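Local coordinates for protein Lon211 (Mycobacterium tuberculosis, PDB 6VBK) that forms the N-terminal domain of an ATP-dependent Lon protease and probably helps to recognise and bind protein substrates destined for degradation, at residues L14-E20 with R65-R71; G22-P26 with K186-L190; Y76-G80 with S104-I108; E141-V146 with V202-R207; P168-D173 with V195-L199. All blocks are in the same frame, centred on the assembly; numbering follows the deposited sequence.

Contact 1. Residues L14-E20 with R65-R71; sequences LPVLPLE and RVLLVPR
Leu17 of strand 14-19 shows how the two strands mesh side by side. Its CB rests beside Leu68 CD2 at 4.1 Å, and Leu17 and Leu68 then run alongside each other, pointing the same way. At the tip both methyls of Leu17 border Leu68 CD2, and Leu17 CD1 also reaches Val66 CG2 (3.9 Å). With CG swung opposite the backbone N (chi1 -160°), this fork lies between Val66 and Leu68 and also meets Val40 of helix 38-50. On the other face of the pair Val16 CG1 meets Val69 CG2 at 3.8 Å; beta-branched valines suit an extended strand.

A parallel ladder joins the strands. Leu17 uses both its polar backbone atoms, N bonding to Leu67 O (2.8 Å) and O accepting from Val69 N (3.3 Å). Leu19 repeats the pattern with Val69 O and Arg71 N. Pro15 can only accept, from Leu67 N, and its ring CD faces Arg65 O instead. Pro18 costs nothing here, because its N is turned away from strand 65-70.

Beyond the ladder Arg71 folds back, and Pro18 CB lies over one guanidinium face, 3.8 Å from Arg71 CZ. The main partner of its charge is Glu39; the salt bridge from Arg71 NH1 to the poorly ordered Glu20 OE1 is long (3.7 Å). Strand 65-70 also bonds to strand 79-88 and strand 9-19 to strand 120-125, making this the parallel pair of an otherwise antiparallel, curled sheet, consistent with the PUA-like fold of Lon N domains.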
# COMPACT_ATOMS: atom_id res chain seq x y z
N LEU B 14 9.31 -0.97 8.56
CA LEU B 14 10.21 -1.90 9.21
C LEU B 14 11.51 -1.20 9.57
O LEU B 14 11.93 -0.26 8.88
CB LEU B 14 10.53 -3.10 8.31
CG LEU B 14 9.34 -3.96 7.86
CD1 LEU B 14 9.76 -4.89 6.73
CD2 LEU B 14 8.78 -4.74 9.03
N PRO B 15 12.17 -1.63 10.65
CA PRO B 15 13.51 -1.10 10.95
C PRO B 15 14.56 -1.74 10.06
O PRO B 15 14.51 -2.94 9.77
CB PRO B 15 13.71 -1.47 12.42
CG PRO B 15 12.91 -2.72 12.59
CD PRO B 15 11.72 -2.60 11.66
N VAL B 16 15.52 -0.93 9.63
CA VAL B 16 16.55 -1.40 8.70
C VAL B 16 17.67 -2.06 9.50
O VAL B 16 18.30 -1.43 10.35
CB VAL B 16 17.09 -0.25 7.85
CG1 VAL B 16 18.29 -0.71 7.04
CG2 VAL B 16 16.00 0.28 6.93
N LEU B 17 17.91 -3.34 9.20
CA LEU B 17 19.04 -4.07 9.82
C LEU B 17 20.10 -4.20 8.73
O LEU B 17 19.95 -5.07 7.86
CB LEU B 17 18.56 -5.44 10.32
CG LEU B 17 19.46 -6.08 11.38
CD1 LEU B 17 18.70 -7.14 12.16
CD2 LEU B 17 20.71 -6.67 10.75
N PRO B 18 21.11 -3.31 8.68
CA PRO B 18 22.12 -3.34 7.63
C PRO B 18 23.07 -4.55 7.71
O PRO B 18 23.47 -4.91 8.79
CB PRO B 18 22.91 -2.05 7.88
CG PRO B 18 22.76 -1.81 9.36
CD PRO B 18 21.35 -2.26 9.66
N LEU B 19 23.39 -5.11 6.54
CA LEU B 19 24.33 -6.26 6.43
C LEU B 19 25.58 -5.78 5.68
O LEU B 19 25.48 -5.56 4.46
CB LEU B 19 23.63 -7.39 5.67
CG LEU B 19 22.27 -7.81 6.22
CD1 LEU B 19 21.62 -8.85 5.33
CD2 LEU B 19 22.41 -8.34 7.64
N GLU B 20 26.69 -5.59 6.39
CA GLU B 20 27.94 -5.11 5.76
C GLU B 20 28.41 -6.15 4.74
O GLU B 20 28.78 -5.76 3.61
CB GLU B 20 29.03 -4.95 6.83
CG GLU B 20 28.65 -4.02 7.96
CD GLU B 20 29.19 -2.60 7.84
OE1 GLU B 20 29.01 -1.99 6.77
OE2 GLU B 20 29.79 -2.12 8.82
N ARG B 65 10.14 -8.26 13.56
CA ARG B 65 10.27 -8.19 12.11
C ARG B 65 11.25 -7.08 11.74
O ARG B 65 11.08 -5.93 12.16
CB ARG B 65 8.91 -7.94 11.45
CG ARG B 65 7.94 -9.11 11.59
CD ARG B 65 6.50 -8.65 11.42
NE ARG B 65 6.28 -7.96 10.16
CZ ARG B 65 5.83 -8.55 9.05
NH1 ARG B 65 5.57 -9.85 9.05
NH2 ARG B 65 5.66 -7.85 7.94
N VAL B 66 12.27 -7.43 10.96
CA VAL B 66 13.28 -6.47 10.53
C VAL B 66 13.39 -6.53 9.01
O VAL B 66 12.92 -7.46 8.36
CB VAL B 66 14.66 -6.74 11.17
CG1 VAL B 66 14.58 -6.62 12.68
CG2 VAL B 66 15.17 -8.11 10.77
N LEU B 67 14.03 -5.50 8.45
CA LEU B 67 14.31 -5.44 7.02
C LEU B 67 15.81 -5.60 6.82
O LEU B 67 16.59 -4.69 7.11
CB LEU B 67 13.81 -4.13 6.42
CG LEU B 67 13.86 -4.06 4.89
CD1 LEU B 67 13.08 -5.22 4.27
CD2 LEU B 67 13.33 -2.73 4.39
N LEU B 68 16.21 -6.77 6.33
CA LEU B 68 17.62 -7.08 6.10
C LEU B 68 18.04 -6.47 4.77
O LEU B 68 17.66 -6.97 3.70
CB LEU B 68 17.83 -8.59 6.12
CG LEU B 68 17.25 -9.31 7.34
CD1 LEU B 68 17.12 -10.80 7.07
CD2 LEU B 68 18.10 -9.07 8.57
N VAL B 69 18.82 -5.40 4.82
CA VAL B 69 19.20 -4.63 3.65
C VAL B 69 20.71 -4.72 3.47
O VAL B 69 21.46 -4.36 4.38
CB VAL B 69 18.76 -3.16 3.76
CG1 VAL B 69 19.00 -2.44 2.45
CG2 VAL B 69 17.30 -3.07 4.18
N PRO B 70 21.27 -5.20 2.22
CA PRO B 70 22.79 -5.44 1.52
C PRO B 70 23.41 -4.04 1.38
O PRO B 70 23.05 -3.36 0.44
CB PRO B 70 22.52 -6.12 0.18
CG PRO B 70 21.16 -6.71 0.37
CD PRO B 70 20.40 -5.64 1.12
N ARG B 71 24.23 -3.62 2.34
CA ARG B 71 24.86 -2.28 2.25
C ARG B 71 26.38 -2.38 2.37
O ARG B 71 26.86 -2.88 3.40
CB ARG B 71 24.35 -1.38 3.38
CG ARG B 71 25.11 -0.07 3.51
CD ARG B 71 24.86 0.66 4.82
NE ARG B 71 25.66 0.18 5.93
CZ ARG B 71 25.52 0.59 7.18
NH1 ARG B 71 26.29 0.09 8.14
NH2 ARG B 71 24.60 1.49 7.48

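Contact 2. Residues G22-P26 with K186-L190; sequences GVVLP and KIEVL
Val23 and Leu25 of the loop press on helix 186-190 with branched aliphatic side chains; no ring, amide or other flat side-chain group carries the contact, and the packing is methyl against methyl and methylene. Val23 straddles the first turn of the segment. Its CB lies 3.8 Å from Lys186 CB, where the two side chains slide past each other in opposite directions. From there the branches diverge: Val23 CG2 touches Ile187 CG1 at 3.6 Å, the two side chains crossing at about a right angle, and Val23 CG1 reaches Leu190 CD2 at 4.0 Å. Having CG1 opposite the backbone N (chi1 168°) is what lets the two methyls serve two different helix residues.

The loop crosses from strand 9-19 to strand 29-33, and its apolar contacts join helix 183-191 of the C-terminal helical part to the beta-rich part of the Lon N domain. Pro70 of strand 65-70 shares the apolar layer, touching Val23, Ile187 and Leu190 alike.

One turn further on, Leu25 forks in the same manner. Its CD1 meets Val189 CG1 at 3.7 Å, and its CD2 comes to 3.6 Å from Leu190 CB. Leucine suits this place because its stem carries two methyls far enough to meet two helix residues. Lys186 offers just its aliphatic base to Val23; the extended chain carries NZ away to the carbonyl O of Gly176. Leu190 N bonds to Lys186 O at 2.9 Å, pairing these two backbone atoms beneath Leu25 CD2.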
# COMPACT_ATOMS: atom_id res chain seq x y z
N GLY B 22 27.42 -10.15 3.02
CA GLY B 22 26.45 -11.24 2.86
C GLY B 22 25.05 -10.70 2.60
O GLY B 22 24.71 -9.64 3.15
N VAL B 23 24.26 -11.46 1.84
CA VAL B 23 22.87 -11.04 1.50
C VAL B 23 21.92 -12.14 1.97
O VAL B 23 22.15 -13.31 1.62
CB VAL B 23 22.73 -10.80 -0.02
CG1 VAL B 23 21.28 -10.66 -0.44
CG2 VAL B 23 23.53 -9.59 -0.47
N VAL B 24 20.88 -11.76 2.71
CA VAL B 24 19.88 -12.75 3.19
C VAL B 24 18.71 -12.76 2.20
O VAL B 24 18.02 -11.73 2.09
CB VAL B 24 19.41 -12.44 4.63
CG1 VAL B 24 18.38 -13.44 5.11
CG2 VAL B 24 20.58 -12.37 5.59
N LEU B 25 18.52 -13.87 1.50
CA LEU B 25 17.44 -14.00 0.54
C LEU B 25 16.24 -14.69 1.18
O LEU B 25 16.38 -15.36 2.20
CB LEU B 25 17.91 -14.79 -0.69
CG LEU B 25 19.05 -14.16 -1.49
CD1 LEU B 25 19.46 -15.06 -2.64
CD2 LEU B 25 18.63 -12.78 -2.00
N PRO B 26 15.05 -14.52 0.61
CA PRO B 26 13.88 -15.23 1.14
C PRO B 26 14.11 -16.74 1.13
O PRO B 26 14.63 -17.30 0.16
CB PRO B 26 12.76 -14.82 0.18
CG PRO B 26 13.18 -13.49 -0.32
CD PRO B 26 14.67 -13.55 -0.44
N LYS B 186 24.53 -11.52 -5.58
CA LYS B 186 23.46 -11.85 -4.64
C LYS B 186 22.47 -10.70 -4.50
O LYS B 186 21.26 -10.94 -4.38
CB LYS B 186 24.05 -12.22 -3.28
CG LYS B 186 24.87 -13.51 -3.29
CD LYS B 186 25.43 -13.81 -1.91
CE LYS B 186 26.25 -15.09 -1.92
NZ LYS B 186 26.79 -15.40 -0.57
N ILE B 187 22.96 -9.46 -4.51
CA ILE B 187 22.06 -8.31 -4.43
C ILE B 187 21.16 -8.26 -5.66
O ILE B 187 19.97 -7.92 -5.57
CB ILE B 187 22.87 -7.01 -4.26
CG1 ILE B 187 23.55 -6.98 -2.89
CG2 ILE B 187 21.98 -5.79 -4.43
CD1 ILE B 187 24.66 -5.95 -2.78
N GLU B 188 21.71 -8.61 -6.83
CA GLU B 188 20.89 -8.66 -8.04
C GLU B 188 19.86 -9.77 -7.97
O GLU B 188 18.76 -9.63 -8.51
CB GLU B 188 21.78 -8.83 -9.27
CG GLU B 188 21.06 -8.57 -10.58
CD GLU B 188 21.96 -8.73 -11.79
OE1 GLU B 188 21.43 -8.77 -12.92
OE2 GLU B 188 23.19 -8.83 -11.62
N VAL B 189 20.20 -10.89 -7.33
CA VAL B 189 19.19 -11.92 -7.06
C VAL B 189 18.11 -11.36 -6.16
O VAL B 189 16.91 -11.59 -6.38
CB VAL B 189 19.85 -13.17 -6.45
CG1 VAL B 189 18.81 -14.25 -6.21
CG2 VAL B 189 20.95 -13.69 -7.36
N LEU B 190 18.51 -10.61 -5.13
CA LEU B 190 17.53 -9.93 -4.28
C LEU B 190 16.77 -8.87 -5.05
O LEU B 190 15.63 -8.54 -4.70
CB LEU B 190 18.25 -9.32 -3.08
CG LEU B 190 17.42 -8.56 -2.04
CD1 LEU B 190 16.32 -9.45 -1.49
CD2 LEU B 190 18.31 -8.05 -0.93

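Contact 3. Residues Y76-G80 with S104-I108; sequences YADVG and SRVRI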
# COMPACT_ATOMS: atom_id res chain seq x y z
N TYR B 76 22.52 1.67 0.25
CA TYR B 76 21.60 0.55 0.62
C TYR B 76 20.84 0.07 -0.63
O TYR B 76 20.37 0.91 -1.42
CB TYR B 76 20.53 1.06 1.59
CG TYR B 76 20.97 1.31 3.00
CD1 TYR B 76 21.72 2.43 3.33
CD2 TYR B 76 20.62 0.45 4.02
CE1 TYR B 76 22.12 2.67 4.64
CE2 TYR B 76 21.01 0.67 5.33
CZ TYR B 76 21.76 1.79 5.64
OH TYR B 76 22.15 2.02 6.93
N ALA B 77 20.57 -1.24 -0.72
CA ALA B 77 19.91 -1.78 -1.90
C ALA B 77 18.46 -1.31 -1.97
O ALA B 77 17.83 -0.98 -0.96
CB ALA B 77 19.97 -3.30 -1.91
N ASP B 78 17.92 -1.28 -3.19
CA ASP B 78 16.53 -0.86 -3.39
C ASP B 78 15.53 -1.90 -2.89
O ASP B 78 14.35 -1.57 -2.76
CB ASP B 78 16.29 -0.57 -4.87
CG ASP B 78 16.70 -1.71 -5.77
OD1 ASP B 78 17.92 -1.87 -6.01
OD2 ASP B 78 15.82 -2.47 -6.23
N VAL B 79 15.98 -3.12 -2.60
CA VAL B 79 15.12 -4.18 -2.10
C VAL B 79 15.79 -4.81 -0.89
O VAL B 79 16.99 -5.13 -0.94
CB VAL B 79 14.82 -5.24 -3.17
CG1 VAL B 79 14.20 -6.48 -2.55
CG2 VAL B 79 13.89 -4.67 -4.24
N GLY B 80 15.04 -4.97 0.20
CA GLY B 80 15.49 -5.71 1.36
C GLY B 80 14.71 -7.00 1.51
O GLY B 80 13.75 -7.28 0.78
N SER B 104 10.36 -12.64 2.57
CA SER B 104 9.94 -12.17 1.26
C SER B 104 10.72 -10.91 0.87
O SER B 104 11.37 -10.28 1.70
CB SER B 104 8.43 -11.90 1.23
OG SER B 104 8.05 -10.98 2.23
N ARG B 105 10.63 -10.55 -0.40
CA ARG B 105 11.28 -9.35 -0.89
C ARG B 105 10.42 -8.13 -0.63
O ARG B 105 9.19 -8.17 -0.77
CB ARG B 105 11.58 -9.47 -2.39
CG ARG B 105 12.68 -10.46 -2.71
CD ARG B 105 12.89 -10.61 -4.20
NE ARG B 105 14.17 -11.25 -4.50
CZ ARG B 105 14.36 -12.56 -4.48
NH1 ARG B 105 13.36 -13.38 -4.17
NH2 ARG B 105 15.56 -13.06 -4.76
N VAL B 106 11.07 -7.03 -0.23
CA VAL B 106 10.39 -5.79 0.11
C VAL B 106 11.05 -4.67 -0.68
O VAL B 106 12.26 -4.45 -0.56
CB VAL B 106 10.43 -5.49 1.61
CG1 VAL B 106 9.69 -4.21 1.92
CG2 VAL B 106 9.83 -6.65 2.40
N ARG B 107 10.26 -3.95 -1.48
CA ARG B 107 10.77 -2.82 -2.25
C ARG B 107 10.89 -1.61 -1.33
O ARG B 107 9.88 -1.10 -0.83
CB ARG B 107 9.87 -2.52 -3.44
CG ARG B 107 10.26 -1.27 -4.21
CD ARG B 107 9.84 -1.36 -5.67
NE ARG B 107 10.54 -2.44 -6.36
CZ ARG B 107 11.75 -2.32 -6.90
NH1 ARG B 107 12.40 -1.16 -6.84
NH2 ARG B 107 12.31 -3.35 -7.51
N ILE B 108 12.12 -1.14 -1.12
CA ILE B 108 12.36 -0.06 -0.17
C ILE B 108 11.89 1.26 -0.78
O ILE B 108 12.31 1.64 -1.88
CB ILE B 108 13.84 0.01 0.21
CG1 ILE B 108 14.24 -1.25 0.98
CG2 ILE B 108 14.12 1.26 1.03
CD1 ILE B 108 15.67 -1.25 1.44
O HOH W 1 14.57 -3.59 -8.36
O HOH W 2 13.14 0.26 -4.23
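The carbonyl O of Asp78 is gripped twice, by Ile108 N at 2.8 Å and by a water that donates to it at 2.6 Å. The same water donates to Ile108 O, so the backbones of Asp78 and Ile108 are joined directly and through solvent. Ile108 adds an apolar hold: CB lies against Asp78 O, CG1 passes beside the backbone N of Gly80, and CD1 ends tightly on Ala77 O, 3.2 Å away.

Further along, Gly80 N donates to Val106 O (2.9 Å), in the carbonyl plane, and Gly80 O accepts from Val106 N at the same length. This is a hydrogen-bonded antiparallel pair near the open end of the beta hairpin formed by strands 79-88 and 96-112, and Val79 with Arg107 is the adjoining non-hydrogen-bonded pair. Val106 O also receives the CA-H of Val79, at a CA to O distance of 3.3 Å.

Outside the ladder, the long Arg107 chain bends at chi3 (-64°) so that one guanidinium face comes over Val79 CG2, offset toward the rim. Its salt bridge to Asp78 is long, with NH1 3.7 Å from OD2 and the carboxylate and guanidinium planes 27° apart. A second water accepts from Arg107 NH2 and donates to Asp78 OD2, though its approach to NH2 is too short to trust in detail. Arg105 behaves otherwise: its CB packs on Val79 CG1 at 4.0 Å, and its chain, extended from CG to NE, carries the guanidinium to Val189 O and Leu190 O of helix 183-191 and to the carboxylate of Asp173, which suits a buried arginine.

Contact 4. Residues E141-V146 with V202-R207; sequences EYKGLV and VIGWTR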
# COMPACT_ATOMS: atom_id res chain seq x y z
N GLU B 141 16.81 -27.50 -15.07
CA GLU B 141 18.16 -27.31 -15.58
C GLU B 141 19.10 -26.80 -14.50
O GLU B 141 20.26 -27.24 -14.42
CB GLU B 141 18.14 -26.34 -16.77
CG GLU B 141 19.51 -25.82 -17.17
CD GLU B 141 19.47 -25.00 -18.44
OE1 GLU B 141 18.48 -25.11 -19.20
OE2 GLU B 141 20.42 -24.23 -18.69
N TYR B 142 18.63 -25.89 -13.65
CA TYR B 142 19.49 -25.32 -12.62
C TYR B 142 19.86 -26.35 -11.55
O TYR B 142 20.94 -26.26 -10.96
CB TYR B 142 18.81 -24.11 -11.97
CG TYR B 142 19.61 -23.51 -10.84
CD1 TYR B 142 20.90 -23.04 -11.05
CD2 TYR B 142 19.07 -23.40 -9.57
CE1 TYR B 142 21.63 -22.49 -10.02
CE2 TYR B 142 19.80 -22.85 -8.53
CZ TYR B 142 21.08 -22.40 -8.76
OH TYR B 142 21.80 -21.85 -7.73
N LYS B 143 18.98 -27.32 -11.29
CA LYS B 143 19.30 -28.34 -10.29
C LYS B 143 20.50 -29.17 -10.71
O LYS B 143 21.35 -29.52 -9.88
CB LYS B 143 18.08 -29.23 -10.05
CG LYS B 143 16.99 -28.58 -9.22
CD LYS B 143 15.81 -29.52 -9.02
CE LYS B 143 14.73 -28.86 -8.19
NZ LYS B 143 13.54 -29.75 -8.01
N GLY B 144 20.59 -29.50 -12.00
CA GLY B 144 21.73 -30.26 -12.48
C GLY B 144 23.05 -29.52 -12.33
O GLY B 144 24.09 -30.13 -12.09
N LEU B 145 23.01 -28.19 -12.47
CA LEU B 145 24.23 -27.40 -12.33
C LEU B 145 24.69 -27.34 -10.87
O LEU B 145 25.86 -27.58 -10.57
CB LEU B 145 24.01 -25.99 -12.88
CG LEU B 145 23.44 -25.89 -14.29
CD1 LEU B 145 23.29 -24.43 -14.71
CD2 LEU B 145 24.31 -26.65 -15.28
N VAL B 146 23.77 -27.02 -9.96
CA VAL B 146 24.13 -26.91 -8.55
C VAL B 146 24.46 -28.28 -7.96
O VAL B 146 25.25 -28.38 -7.02
CB VAL B 146 23.02 -26.19 -7.77
CG1 VAL B 146 21.74 -27.02 -7.76
CG2 VAL B 146 23.47 -25.88 -6.35
N VAL B 202 21.02 -16.98 -12.48
CA VAL B 202 21.92 -17.83 -11.70
C VAL B 202 22.42 -19.01 -12.53
O VAL B 202 23.52 -19.53 -12.28
CB VAL B 202 21.23 -18.29 -10.40
CG1 VAL B 202 20.05 -19.21 -10.71
CG2 VAL B 202 22.22 -18.98 -9.47
N ILE B 203 21.64 -19.46 -13.52
CA ILE B 203 22.09 -20.55 -14.38
C ILE B 203 23.33 -20.14 -15.16
O ILE B 203 24.29 -20.92 -15.29
CB ILE B 203 20.95 -21.00 -15.32
CG1 ILE B 203 19.95 -21.88 -14.56
CG2 ILE B 203 21.50 -21.73 -16.53
CD1 ILE B 203 18.73 -22.25 -15.38
N GLY B 204 23.35 -18.91 -15.66
CA GLY B 204 24.53 -18.43 -16.37
C GLY B 204 25.74 -18.27 -15.47
O GLY B 204 26.86 -18.62 -15.85
N TRP B 205 25.53 -17.73 -14.26
CA TRP B 205 26.63 -17.58 -13.32
C TRP B 205 27.16 -18.93 -12.84
O TRP B 205 28.36 -19.07 -12.60
CB TRP B 205 26.20 -16.73 -12.12
CG TRP B 205 25.66 -15.39 -12.50
CD1 TRP B 205 25.88 -14.70 -13.66
CD2 TRP B 205 24.79 -14.56 -11.71
NE1 TRP B 205 25.21 -13.50 -13.64
CE2 TRP B 205 24.53 -13.39 -12.46
CE3 TRP B 205 24.20 -14.70 -10.45
CZ2 TRP B 205 23.72 -12.37 -11.98
CZ3 TRP B 205 23.39 -13.68 -9.98
CH2 TRP B 205 23.16 -12.53 -10.74
N THR B 206 26.27 -19.92 -12.70
CA THR B 206 26.70 -21.24 -12.25
C THR B 206 27.51 -21.95 -13.32
O THR B 206 28.51 -22.61 -13.02
CB THR B 206 25.49 -22.08 -11.86
OG1 THR B 206 24.61 -21.30 -11.04
CG2 THR B 206 25.93 -23.31 -11.09
N ARG B 207 27.09 -21.83 -14.58
CA ARG B 207 27.83 -22.45 -15.67
C ARG B 207 29.22 -21.85 -15.82
O ARG B 207 30.20 -22.57 -16.01
CB ARG B 207 27.05 -22.31 -16.98
CG ARG B 207 27.52 -23.22 -18.10
CD ARG B 207 26.52 -24.34 -18.33
NE ARG B 207 25.16 -23.84 -18.43
CZ ARG B 207 24.10 -24.59 -18.70
NH1 ARG B 207 24.24 -25.89 -18.91
NH2 ARG B 207 22.89 -24.04 -18.77
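Helices 141-146 and 202-207 run in nearly the same direction, 28° apart, with their axes approaching to 9.9 Å and Tyr142 facing Ile203 across the gap. They are parallel neighbours in the C-terminal helical part of the Lon N domain, and the chain travels through three shorter helices to get from one to the other.

Tyr142 fills the groove between them. Its CG stands opposite the backbone N (chi1 177°), which sends the ring across to the second helix. There Val202 CG1 sits over one ring face, 3.9 Å from the centroid, in a CH-pi contact, while Val202 CG2 moves out to the phenol OH (3.4 Å). Thr206 OG1 comes to the ring edge, near its plane, by CE1. Nearer the backbone, Tyr142 CB packs on Ile203 CG1 at 3.6 Å. Leu171 of helix 168-173 also touches this tyrosine, so the ring links three helices.

One turn on, Leu145 crosses Ile203 at about a right angle. Its CD1 meets Ile203 CG2 at 3.7 Å, and its CB touches Thr206 CG2. Small, beta-branched Thr206 suits the place: the methyl serves the apolar contact, while the hydroxyl turns back toward the carbonyl of Val202 in its own helix.

At the solvent-facing border Glu141 and Arg207 form a salt bridge between OE2 and NH2; its modelled length is very short, so the exact geometry is doubtful, although the pairing of opposite charges is clear. The Arg207 chain bends at chi2 and chi3, laying one guanidinium face against Leu145 CD2, which is 3.7 Å from NH1.

Contact 5. Residues P168-D173 with V195-L199; sequences PSTLAD and VVERL
Ser169 and Arg198 supply the hydrogen bonding: Arg198 NH2 donates to Ser169 OG at 2.6 Å, the hydroxyl lying close to the guanidinium plane, and weakly to Ser169 O at 3.3 Å. The serine hydroxyl stands opposite its backbone N (chi1 -177°), where it can meet the arginine.

Charge pairing uses another side of the same group. Asp173 lies above a guanidinium face, its carboxylate plane only 19° from that of Arg198. OD1 is 3.4 Å from Arg198 NE, but no N-H points at it, leaving a purely electrostatic attraction. The stronger partner of Asp173 is Arg105, so the buried carboxylate probably draws stabilisation from two arginines.

Apolar packing completes the contact. Pro168 CB touches Leu199 CD1 (3.6 Å) and Val195 CG2 (3.8 Å); proline suits the first turn of a helix, where no backbone N-H is needed for the helical ladder. Ala172 CB, small enough for close approach, meets Leu199 CD2 at 3.9 Å.

The helix axes lie 9.5 Å apart at 35°. Beside them, helix 133-153 touches Pro168, Leu171 and Leu199, while Val189 of helix 183-191 and Arg105 of strand 96-112 border the Asp173 end.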
# COMPACT_ATOMS: atom_id res chain seq x y z
N PRO B 168 10.56 -23.09 -7.79
CA PRO B 168 11.75 -22.51 -8.44
C PRO B 168 12.26 -21.25 -7.77
O PRO B 168 13.46 -20.97 -7.84
CB PRO B 168 11.26 -22.22 -9.87
CG PRO B 168 10.07 -23.12 -10.05
CD PRO B 168 9.42 -23.20 -8.71
N SER B 169 11.38 -20.47 -7.13
CA SER B 169 11.83 -19.26 -6.45
C SER B 169 12.70 -19.60 -5.24
O SER B 169 13.76 -19.00 -5.04
CB SER B 169 10.63 -18.41 -6.04
OG SER B 169 11.04 -17.19 -5.45
N THR B 170 12.26 -20.56 -4.43
CA THR B 170 13.06 -20.99 -3.29
C THR B 170 14.38 -21.61 -3.74
O THR B 170 15.42 -21.41 -3.10
CB THR B 170 12.27 -21.99 -2.44
OG1 THR B 170 11.00 -21.42 -2.08
CG2 THR B 170 13.03 -22.35 -1.18
N LEU B 171 14.35 -22.35 -4.85
CA LEU B 171 15.57 -22.95 -5.38
C LEU B 171 16.58 -21.88 -5.79
O LEU B 171 17.78 -22.01 -5.53
CB LEU B 171 15.24 -23.85 -6.57
CG LEU B 171 16.42 -24.40 -7.38
CD1 LEU B 171 17.26 -25.34 -6.53
CD2 LEU B 171 15.92 -25.09 -8.64
N ALA B 172 16.11 -20.82 -6.45
CA ALA B 172 17.01 -19.76 -6.88
C ALA B 172 17.56 -18.99 -5.69
O ALA B 172 18.75 -18.65 -5.66
CB ALA B 172 16.30 -18.82 -7.86
N ASP B 173 16.72 -18.71 -4.70
CA ASP B 173 17.14 -17.95 -3.53
C ASP B 173 18.07 -18.74 -2.61
O ASP B 173 18.70 -18.13 -1.74
CB ASP B 173 15.92 -17.46 -2.75
CG ASP B 173 15.22 -16.31 -3.45
OD1 ASP B 173 15.89 -15.58 -4.21
OD2 ASP B 173 14.00 -16.14 -3.23
N VAL B 195 10.79 -14.86 -11.14
CA VAL B 195 11.56 -16.08 -10.91
C VAL B 195 12.25 -16.55 -12.19
O VAL B 195 13.34 -17.13 -12.14
CB VAL B 195 10.65 -17.18 -10.32
CG1 VAL B 195 9.51 -17.52 -11.27
CG2 VAL B 195 11.46 -18.42 -9.98
N VAL B 196 11.64 -16.30 -13.36
CA VAL B 196 12.25 -16.70 -14.62
C VAL B 196 13.58 -15.97 -14.82
O VAL B 196 14.58 -16.57 -15.24
CB VAL B 196 11.29 -16.45 -15.79
CG1 VAL B 196 12.05 -16.33 -17.10
CG2 VAL B 196 10.27 -17.58 -15.88
N GLU B 197 13.61 -14.67 -14.51
CA GLU B 197 14.85 -13.91 -14.66
C GLU B 197 15.94 -14.40 -13.72
O GLU B 197 17.09 -14.55 -14.12
CB GLU B 197 14.58 -12.43 -14.43
CG GLU B 197 13.75 -11.75 -15.50
CD GLU B 197 13.46 -10.29 -15.17
OE1 GLU B 197 12.62 -10.04 -14.28
OE2 GLU B 197 14.08 -9.41 -15.79
N ARG B 198 15.59 -14.66 -12.45
CA ARG B 198 16.59 -15.07 -11.47
C ARG B 198 17.23 -16.40 -11.86
O ARG B 198 18.46 -16.53 -11.87
CB ARG B 198 15.97 -15.17 -10.08
CG ARG B 198 15.56 -13.83 -9.49
CD ARG B 198 15.61 -13.89 -7.98
NE ARG B 198 14.91 -15.06 -7.44
CZ ARG B 198 13.60 -15.09 -7.19
NH1 ARG B 198 12.85 -14.03 -7.43
NH2 ARG B 198 13.05 -16.20 -6.71
N LEU B 199 16.41 -17.41 -12.15
CA LEU B 199 16.94 -18.69 -12.60
C LEU B 199 17.81 -18.52 -13.83
O LEU B 199 18.94 -19.02 -13.90
CB LEU B 199 15.80 -19.67 -12.87
CG LEU B 199 15.09 -20.23 -11.64
CD1 LEU B 199 13.78 -20.90 -12.03
CD2 LEU B 199 15.99 -21.22 -10.91

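In the fold
The contacts run from the beta-rich part to the helical part of the Lon N domain. Contacts 1 and 3, with centres about 9 Å apart, belong to the same curled sheet, in which strands 65-70 and 79-88 are neighbours. Contact 2 touches all the others and joins that sheet to helix 183-191; along the chain, contact 3 is nested within the loop it closes. Contacts 4 and 5 share helix 195-207, contact 5 being nested within the loop of contact 4. Arg105 ties contact 3 to contact 5 by a salt bridge with Asp173. Contacts 1 and 4, about 28 Å apart between centres, do not touch. Contact 2 and the Arg105 bridge lie between them and probably help hold sheet and helices together.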